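Local atomic coordinates of BtrN (Bacillus circulans, PDB entry 4M7S), a protein that catalyses the radical S-adenosylmethionine-dependent oxidation of 2-deoxy-scyllo-inosamine to amino-dideoxy-scyllo-inosose in butirosin biosynthesis, using two [4Fe-4S] clusters. Residues 5-10 with 54-59; 43-48 with 80-85. One frame throughout, in Å; residues are numbered along the deposited sequence.

Interaction 1: residues 5-10 with 54-59; sequences FSMIEV and AGRISF
The flat groups that meet here are the peptides of strands 7-10 and 56-58, with side chains standing on the two faces of the ladder they build. Four backbone hydrogen bonds join the parallel strands: R56 N to S6 O at 2.7 Å, I8 N to R56 O, S58 N to I8 O and V10 N to S58 O. The CA-H groups of M7 and I57 add contacts to R56 O and I8 O.

On one face lie M7, E9, R56 and S58. The selenomethionine M7, its CG anti to the backbone N (chi1 161°), bends so that SE reaches S58 OG from the neighbouring pair at 3.1 Å and CE rests 3.5 Å from R56 CB, the M7 and R56 side chains crossing at about a right angle. E9, paired directly with S58, brings CG to S58 OG, also at 3.1 Å. On the other face I8 and I57 lie side by side, with CG2 of I8 4.0 Å from CG1 of I57, and helix 38-50 covers this side.

Chemically, the backbone bonds carry the polar pairing between the strands, while S58 OG is buried against carbon and selenium with no hydrogen-bond partner in the model.

Interaction 2: residues 43-48 with 80-85; sequences TLMEQL and EYIPRA
At the last turn of helix 71-81, Y81 turns its CG anti to its own carbonyl carbon (chi1 -80°), which lays the ring against M45 of helix 38-50. I82, already departing from helical geometry, holds CG1 between its backbone N and carbonyl carbon (chi1 51°); its CG2 is thereby directed at L48.

M45 CB sits over one face of the Y81 ring, 3.8 Å from its centroid and 24° off the normal, a CH-pi contact displaced toward the rim, with CB 3.5 Å from Y81 CG. E46 runs alongside the tyrosine, its CG 3.8 Å from Y81 CE1, while its carboxylate OE2 forms a salt bridge with K42 NZ. Beyond CB the selenomethionine chain of M45 bends twice, bringing SE to 4.3 Å from I82 CD1. I82 CG2 lies 3.8 Å from L48 CB and near the L48 carbonyl, so the isoleucine packs on backbone as well as side chain.

No hydrogen bond joins the two segments, although Y81 O accepts one from S49 OG. M45, L48 and I82 all rest on I57 of strand 56-58; M45 also touches M77 and T78, which packs the two helices on the same side of the parallel part of the sheet.

From the N terminus, strand 7-10 leads through the first cluster-binding loop, with C16, C20 and C23, to helix 38-50 and then strand 56-58. Interaction 1 closes this path as a beta-alpha-beta crossover between adjacent parallel strands. The next unit runs from helix 38-50 through strand 56-58 to helix 71-81, and interaction 2 closes it by packing the end of the second helix on the first. The two closures cross, since their segments alternate along the chain. They also touch: V10 meets L44, and F5 meets L48. Together they tie sheet to helical layer in the partial TIM-barrel fold of the radical SAM superfamily.

Interaction 1: residues 5-10 with 54-59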
ATOM      1  N   PHE A   5      -6.698   8.320   5.968  1.00 33.90           N
ATOM      2  CA  PHE A   5      -5.742   7.218   5.996  1.00 31.92           C
ATOM      3  C   PHE A   5      -4.370   7.727   6.436  1.00 32.29           C
ATOM      4  O   PHE A   5      -4.017   8.876   6.180  1.00 32.76           O
ATOM      5  CB  PHE A   5      -5.650   6.538   4.626  1.00 30.90           C
ATOM      6  CG  PHE A   5      -5.597   7.503   3.472  1.00 32.18           C
ATOM      7  CD1 PHE A   5      -4.386   8.042   3.051  1.00 30.73           C
ATOM      8  CD2 PHE A   5      -6.758   7.865   2.804  1.00 30.84           C
ATOM      9  CE1 PHE A   5      -4.342   8.940   1.995  1.00 29.38           C
ATOM     10  CE2 PHE A   5      -6.723   8.753   1.745  1.00 31.68           C
ATOM     11  CZ  PHE A   5      -5.511   9.296   1.341  1.00 30.58           C
ATOM     12  N   SER A   6      -3.608   6.877   7.114  1.00 31.04           N
ATOM     13  CA  SER A   6      -2.293   7.270   7.591  1.00 31.55           C
ATOM     14  C   SER A   6      -1.215   6.684   6.682  1.00 30.97           C
ATOM     15  O   SER A   6      -0.068   7.127   6.701  1.00 32.36           O
ATOM     16  CB  SER A   6      -2.089   6.816   9.038  1.00 34.80           C
ATOM     17  OG  SER A   6      -2.025   5.405   9.110  1.00 37.61           O
HETATM   18  N   MSE A   7      -1.598   5.691   5.882  1.00 25.23           N
HETATM   19  CA  MSE A   7      -0.698   5.056   4.918  1.00 24.07           C
HETATM   20  C   MSE A   7      -1.440   4.888   3.601  1.00 25.57           C
HETATM   21  O   MSE A   7      -2.617   4.500   3.580  1.00 24.29           O
HETATM   22  CB  MSE A   7      -0.199   3.696   5.432  1.00 24.36           C
HETATM   23  CG  MSE A   7       0.358   2.759   4.329  1.00 56.22           C
HETATM   24 SE   MSE A   7       2.107   3.263   3.545  1.00 69.69          SE
HETATM   25  CE  MSE A   7       3.268   2.522   4.940  1.00 51.64           C
ATOM     26  N   ILE A   8      -0.773   5.219   2.502  1.00 22.59           N
ATOM     27  CA  ILE A   8      -1.329   4.926   1.191  1.00 24.74           C
ATOM     28  C   ILE A   8      -0.320   4.114   0.389  1.00 23.64           C
ATOM     29  O   ILE A   8       0.860   4.478   0.318  1.00 24.53           O
ATOM     30  CB  ILE A   8      -1.761   6.198   0.427  1.00 25.76           C
ATOM     31  CG1 ILE A   8      -2.274   5.829  -0.967  1.00 28.24           C
ATOM     32  CG2 ILE A   8      -0.613   7.209   0.321  1.00 25.57           C
ATOM     33  CD1 ILE A   8      -3.096   6.920  -1.603  1.00 29.92           C
ATOM     34  N   GLU A   9      -0.784   3.006  -0.194  1.00 22.24           N
ATOM     35  CA  GLU A   9       0.070   2.121  -0.977  1.00 26.06           C
ATOM     36  C   GLU A   9      -0.269   2.299  -2.438  1.00 26.80           C
ATOM     37  O   GLU A   9      -1.423   2.113  -2.827  1.00 27.16           O
ATOM     38  CB  GLU A   9      -0.180   0.656  -0.610  1.00 28.12           C
ATOM     39  CG  GLU A   9       0.744   0.080   0.429  1.00 34.55           C
ATOM     40  CD  GLU A   9       0.471  -1.389   0.680  1.00 37.20           C
ATOM     41  OE1 GLU A   9       0.235  -2.118  -0.303  1.00 38.25           O
ATOM     42  OE2 GLU A   9       0.477  -1.807   1.855  1.00 40.96           O
ATOM     43  N   VAL A  10       0.729   2.654  -3.245  1.00 22.19           N
ATOM     44  CA  VAL A  10       0.504   2.948  -4.656  1.00 23.13           C
ATOM     45  C   VAL A  10       1.183   1.909  -5.554  1.00 27.84           C
ATOM     46  O   VAL A  10       2.411   1.761  -5.531  1.00 30.36           O
ATOM     47  CB  VAL A  10       1.008   4.346  -5.002  1.00 25.53           C
ATOM     48  CG1 VAL A  10       0.593   4.735  -6.414  1.00 26.62           C
ATOM     49  CG2 VAL A  10       0.450   5.368  -4.006  1.00 25.17           C
ATOM     50  N   ALA A  54       0.287  13.933   5.141  1.00 28.71           N
ATOM     51  CA  ALA A  54       1.504  13.874   5.942  1.00 26.86           C
ATOM     52  C   ALA A  54       1.706  12.506   6.578  1.00 26.96           C
ATOM     53  O   ALA A  54       2.411  12.388   7.579  1.00 29.44           O
ATOM     54  CB  ALA A  54       1.481  14.966   7.022  1.00 29.65           C
ATOM     55  N   GLY A  55       1.099  11.473   6.000  1.00 25.69           N
ATOM     56  CA  GLY A  55       1.277  10.125   6.508  1.00 22.37           C
ATOM     57  C   GLY A  55       2.350   9.401   5.717  1.00 26.21           C
ATOM     58  O   GLY A  55       3.207  10.035   5.093  1.00 27.71           O
ATOM     59  N   ARG A  56       2.307   8.074   5.726  1.00 25.05           N
ATOM     60  CA  ARG A  56       3.281   7.296   4.961  1.00 25.24           C
ATOM     61  C   ARG A  56       2.779   7.013   3.554  1.00 24.85           C
ATOM     62  O   ARG A  56       1.581   6.809   3.336  1.00 25.66           O
ATOM     63  CB  ARG A  56       3.576   5.966   5.647  1.00 27.88           C
ATOM     64  CG  ARG A  56       3.488   5.980   7.139  1.00 37.24           C
ATOM     65  CD  ARG A  56       4.848   5.855   7.768  1.00 44.54           C
ATOM     66  NE  ARG A  56       4.748   5.415   9.155  1.00 52.94           N
ATOM     67  CZ  ARG A  56       4.374   6.197  10.165  1.00 59.52           C
ATOM     68  NH1 ARG A  56       4.061   7.470   9.952  1.00 61.05           N
ATOM     69  NH2 ARG A  56       4.309   5.700  11.392  1.00 63.65           N
ATOM     70  N   ILE A  57       3.700   7.000   2.598  1.00 22.71           N
ATOM     71  CA  ILE A  57       3.375   6.571   1.245  1.00 23.70           C
ATOM     72  C   ILE A  57       4.347   5.473   0.803  1.00 21.16           C
ATOM     73  O   ILE A  57       5.566   5.640   0.894  1.00 21.79           O
ATOM     74  CB  ILE A  57       3.345   7.766   0.239  1.00 24.45           C
ATOM     75  CG1 ILE A  57       3.085   7.281  -1.190  1.00 22.49           C
ATOM     76  CG2 ILE A  57       4.643   8.584   0.305  1.00 22.01           C
ATOM     77  CD1 ILE A  57       2.629   8.395  -2.135  1.00 26.50           C
ATOM     78  N   SER A  58       3.809   4.332   0.374  1.00 24.08           N
ATOM     79  CA  SER A  58       4.633   3.271  -0.218  1.00 29.43           C
ATOM     80  C   SER A  58       4.278   3.015  -1.691  1.00 31.41           C
ATOM     81  O   SER A  58       3.207   3.424  -2.156  1.00 31.45           O
ATOM     82  CB  SER A  58       4.583   1.980   0.606  1.00 35.84           C
ATOM     83  OG  SER A  58       3.293   1.717   1.098  1.00 38.03           O
ATOM     84  N   PHE A  59       5.179   2.344  -2.413  1.00 26.50           N
ATOM     85  CA  PHE A  59       5.094   2.243  -3.874  1.00 27.49           C
ATOM     86  C   PHE A  59       4.986   0.813  -4.389  1.00 33.00           C
ATOM     87  O   PHE A  59       5.380   0.517  -5.532  1.00 33.02           O
ATOM     88  CB  PHE A  59       6.315   2.909  -4.501  1.00 25.25           C
ATOM     89  CG  PHE A  59       6.507   4.321  -4.059  1.00 25.32           C
ATOM     90  CD1 PHE A  59       5.898   5.366  -4.745  1.00 26.77           C
ATOM     91  CD2 PHE A  59       7.272   4.611  -2.939  1.00 26.03           C
ATOM     92  CE1 PHE A  59       6.067   6.674  -4.341  1.00 24.44           C
ATOM     93  CE2 PHE A  59       7.434   5.928  -2.513  1.00 25.48           C
ATOM     94  CZ  PHE A  59       6.837   6.958  -3.221  1.00 24.33           C
TER

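Interaction 2: residues 43-48 with 80-85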
ATOM      1  N   THR A  43      -2.165  12.921 -11.009  1.00 25.70           N
ATOM      2  CA  THR A  43      -3.419  13.334 -10.376  1.00 24.43           C
ATOM      3  C   THR A  43      -3.512  12.822  -8.939  1.00 21.66           C
ATOM      4  O   THR A  43      -4.099  13.482  -8.098  1.00 24.32           O
ATOM      5  CB  THR A  43      -4.739  13.054 -11.189  1.00 35.36           C
ATOM      6  OG1 THR A  43      -5.631  12.230 -10.429  1.00 43.28           O
ATOM      7  CG2 THR A  43      -4.482  12.419 -12.512  1.00 26.60           C
ATOM      8  N   LEU A  44      -2.917  11.668  -8.650  1.00 21.38           N
ATOM      9  CA  LEU A  44      -2.866  11.203  -7.261  1.00 20.04           C
ATOM     10  C   LEU A  44      -2.051  12.162  -6.388  1.00 22.56           C
ATOM     11  O   LEU A  44      -2.439  12.471  -5.256  1.00 22.30           O
ATOM     12  CB  LEU A  44      -2.272   9.797  -7.162  1.00 14.89           C
ATOM     13  CG  LEU A  44      -2.168   9.272  -5.722  1.00 23.88           C
ATOM     14  CD1 LEU A  44      -3.554   9.179  -5.047  1.00 21.00           C
ATOM     15  CD2 LEU A  44      -1.471   7.926  -5.674  1.00 20.62           C
HETATM   16  N   MSE A  45      -0.909  12.614  -6.908  1.00 21.76           N
HETATM   17  CA  MSE A  45      -0.092  13.596  -6.196  1.00 24.36           C
HETATM   18  C   MSE A  45      -0.890  14.876  -5.914  1.00 21.53           C
HETATM   19  O   MSE A  45      -0.807  15.443  -4.825  1.00 24.14           O
HETATM   20  CB  MSE A  45       1.186  13.930  -6.991  1.00 23.11           C
HETATM   21  CG  MSE A  45       2.232  12.798  -7.032  1.00 24.76           C
HETATM   22 SE   MSE A  45       2.808  12.237  -5.241  1.00 43.03          SE
HETATM   23  CE  MSE A  45       1.718  10.638  -5.093  1.00 24.24           C
ATOM     24  N   GLU A  46      -1.653  15.326  -6.906  1.00 20.05           N
ATOM     25  CA  GLU A  46      -2.438  16.546  -6.780  1.00 24.38           C
ATOM     26  C   GLU A  46      -3.517  16.393  -5.726  1.00 24.73           C
ATOM     27  O   GLU A  46      -3.836  17.343  -5.012  1.00 25.46           O
ATOM     28  CB  GLU A  46      -3.087  16.898  -8.120  1.00 27.10           C
ATOM     29  CG  GLU A  46      -2.101  17.306  -9.202  1.00 33.11           C
ATOM     30  CD  GLU A  46      -2.769  17.431 -10.554  1.00 42.07           C
ATOM     31  OE1 GLU A  46      -3.868  16.848 -10.728  1.00 43.72           O
ATOM     32  OE2 GLU A  46      -2.201  18.109 -11.438  1.00 47.41           O
ATOM     33  N   GLN A  47      -4.103  15.203  -5.656  1.00 22.78           N
ATOM     34  CA  GLN A  47      -5.164  14.948  -4.687  1.00 24.16           C
ATOM     35  C   GLN A  47      -4.579  14.861  -3.290  1.00 23.61           C
ATOM     36  O   GLN A  47      -5.128  15.432  -2.344  1.00 22.92           O
ATOM     37  CB  GLN A  47      -5.919  13.659  -5.026  1.00 22.49           C
ATOM     38  CG  GLN A  47      -6.638  13.728  -6.366  1.00 24.20           C
ATOM     39  CD  GLN A  47      -7.283  12.410  -6.730  1.00 27.60           C
ATOM     40  OE1 GLN A  47      -7.421  11.517  -5.881  1.00 23.93           O
ATOM     41  NE2 GLN A  47      -7.669  12.270  -7.993  1.00 30.48           N
ATOM     42  N   LEU A  48      -3.455  14.158  -3.171  1.00 18.96           N
ATOM     43  CA  LEU A  48      -2.797  14.008  -1.879  1.00 22.00           C
ATOM     44  C   LEU A  48      -2.267  15.359  -1.431  1.00 23.39           C
ATOM     45  O   LEU A  48      -2.270  15.690  -0.238  1.00 21.13           O
ATOM     46  CB  LEU A  48      -1.680  12.949  -1.937  1.00 18.62           C
ATOM     47  CG  LEU A  48      -2.102  11.482  -2.055  1.00 16.69           C
ATOM     48  CD1 LEU A  48      -0.866  10.553  -2.048  1.00 16.20           C
ATOM     49  CD2 LEU A  48      -3.074  11.096  -0.920  1.00 18.33           C
ATOM     50  N   GLU A  80       7.756  17.078  -3.912  1.00 33.92           N
ATOM     51  CA  GLU A  80       7.231  18.355  -4.411  1.00 38.83           C
ATOM     52  C   GLU A  80       5.796  18.567  -3.964  1.00 36.25           C
ATOM     53  O   GLU A  80       5.423  19.658  -3.531  1.00 38.90           O
ATOM     54  CB  GLU A  80       7.281  18.397  -5.940  1.00 44.98           C
ATOM     55  CG  GLU A  80       8.404  19.232  -6.519  1.00 55.50           C
ATOM     56  CD  GLU A  80       8.071  20.711  -6.561  1.00 63.75           C
ATOM     57  OE1 GLU A  80       8.904  21.519  -6.097  1.00 66.42           O
ATOM     58  OE2 GLU A  80       6.982  21.067  -7.064  1.00 67.51           O
ATOM     59  N   TYR A  81       4.993  17.513  -4.087  1.00 27.49           N
ATOM     60  CA  TYR A  81       3.563  17.594  -3.818  1.00 27.80           C
ATOM     61  C   TYR A  81       3.214  17.380  -2.347  1.00 28.16           C
ATOM     62  O   TYR A  81       2.353  18.072  -1.802  1.00 29.80           O
ATOM     63  CB  TYR A  81       2.794  16.592  -4.690  1.00 24.69           C
ATOM     64  CG  TYR A  81       2.565  17.069  -6.112  1.00 25.48           C
ATOM     65  CD1 TYR A  81       1.485  17.883  -6.422  1.00 26.66           C
ATOM     66  CD2 TYR A  81       3.443  16.721  -7.136  1.00 29.60           C
ATOM     67  CE1 TYR A  81       1.266  18.320  -7.713  1.00 30.59           C
ATOM     68  CE2 TYR A  81       3.243  17.161  -8.428  1.00 31.76           C
ATOM     69  CZ  TYR A  81       2.149  17.956  -8.713  1.00 32.29           C
ATOM     70  OH  TYR A  81       1.945  18.393 -10.002  1.00 34.86           O
ATOM     71  N   ILE A  82       3.875  16.417  -1.714  1.00 27.61           N
ATOM     72  CA  ILE A  82       3.572  16.062  -0.328  1.00 28.17           C
ATOM     73  C   ILE A  82       4.843  15.952   0.533  1.00 29.23           C
ATOM     74  O   ILE A  82       5.176  14.877   1.031  1.00 30.88           O
ATOM     75  CB  ILE A  82       2.732  14.760  -0.261  1.00 27.33           C
ATOM     76  CG1 ILE A  82       3.388  13.642  -1.074  1.00 25.79           C
ATOM     77  CG2 ILE A  82       1.324  14.997  -0.810  1.00 23.03           C
ATOM     78  CD1 ILE A  82       2.642  12.293  -0.990  1.00 27.53           C
ATOM     79  N   PRO A  83       5.555  17.078   0.714  1.00 29.95           N
ATOM     80  CA  PRO A  83       6.854  17.039   1.396  1.00 33.26           C
ATOM     81  C   PRO A  83       6.761  16.643   2.878  1.00 35.61           C
ATOM     82  O   PRO A  83       7.775  16.242   3.453  1.00 38.18           O
ATOM     83  CB  PRO A  83       7.375  18.480   1.250  1.00 35.65           C
ATOM     84  CG  PRO A  83       6.154  19.316   1.059  1.00 37.81           C
ATOM     85  CD  PRO A  83       5.180  18.445   0.308  1.00 33.26           C
ATOM     86  N   ARG A  84       5.576  16.754   3.480  1.00 34.12           N
ATOM     87  CA  ARG A  84       5.368  16.274   4.852  1.00 35.74           C
ATOM     88  C   ARG A  84       5.221  14.745   4.926  1.00 30.74           C
ATOM     89  O   ARG A  84       5.418  14.151   5.984  1.00 35.24           O
ATOM     90  CB  ARG A  84       4.120  16.900   5.480  1.00 38.69           C
ATOM     91  CG  ARG A  84       4.079  18.411   5.510  1.00 47.81           C
ATOM     92  CD  ARG A  84       2.765  18.892   6.142  1.00 52.89           C
ATOM     93  NE  ARG A  84       2.676  18.541   7.561  1.00 58.89           N
ATOM     94  CZ  ARG A  84       1.553  18.197   8.190  1.00 60.73           C
ATOM     95  NH1 ARG A  84       0.400  18.138   7.530  1.00 58.48           N
ATOM     96  NH2 ARG A  84       1.588  17.898   9.483  1.00 63.11           N
ATOM     97  N   ALA A  85       4.860  14.110   3.814  1.00 24.97           N
ATOM     98  CA  ALA A  85       4.619  12.663   3.819  1.00 26.83           C
ATOM     99  C   ALA A  85       5.921  11.894   4.013  1.00 30.39           C
ATOM    100  O   ALA A  85       7.005  12.456   3.866  1.00 30.56           O
ATOM    101  CB  ALA A  85       3.939  12.222   2.542  1.00 23.56           C
TER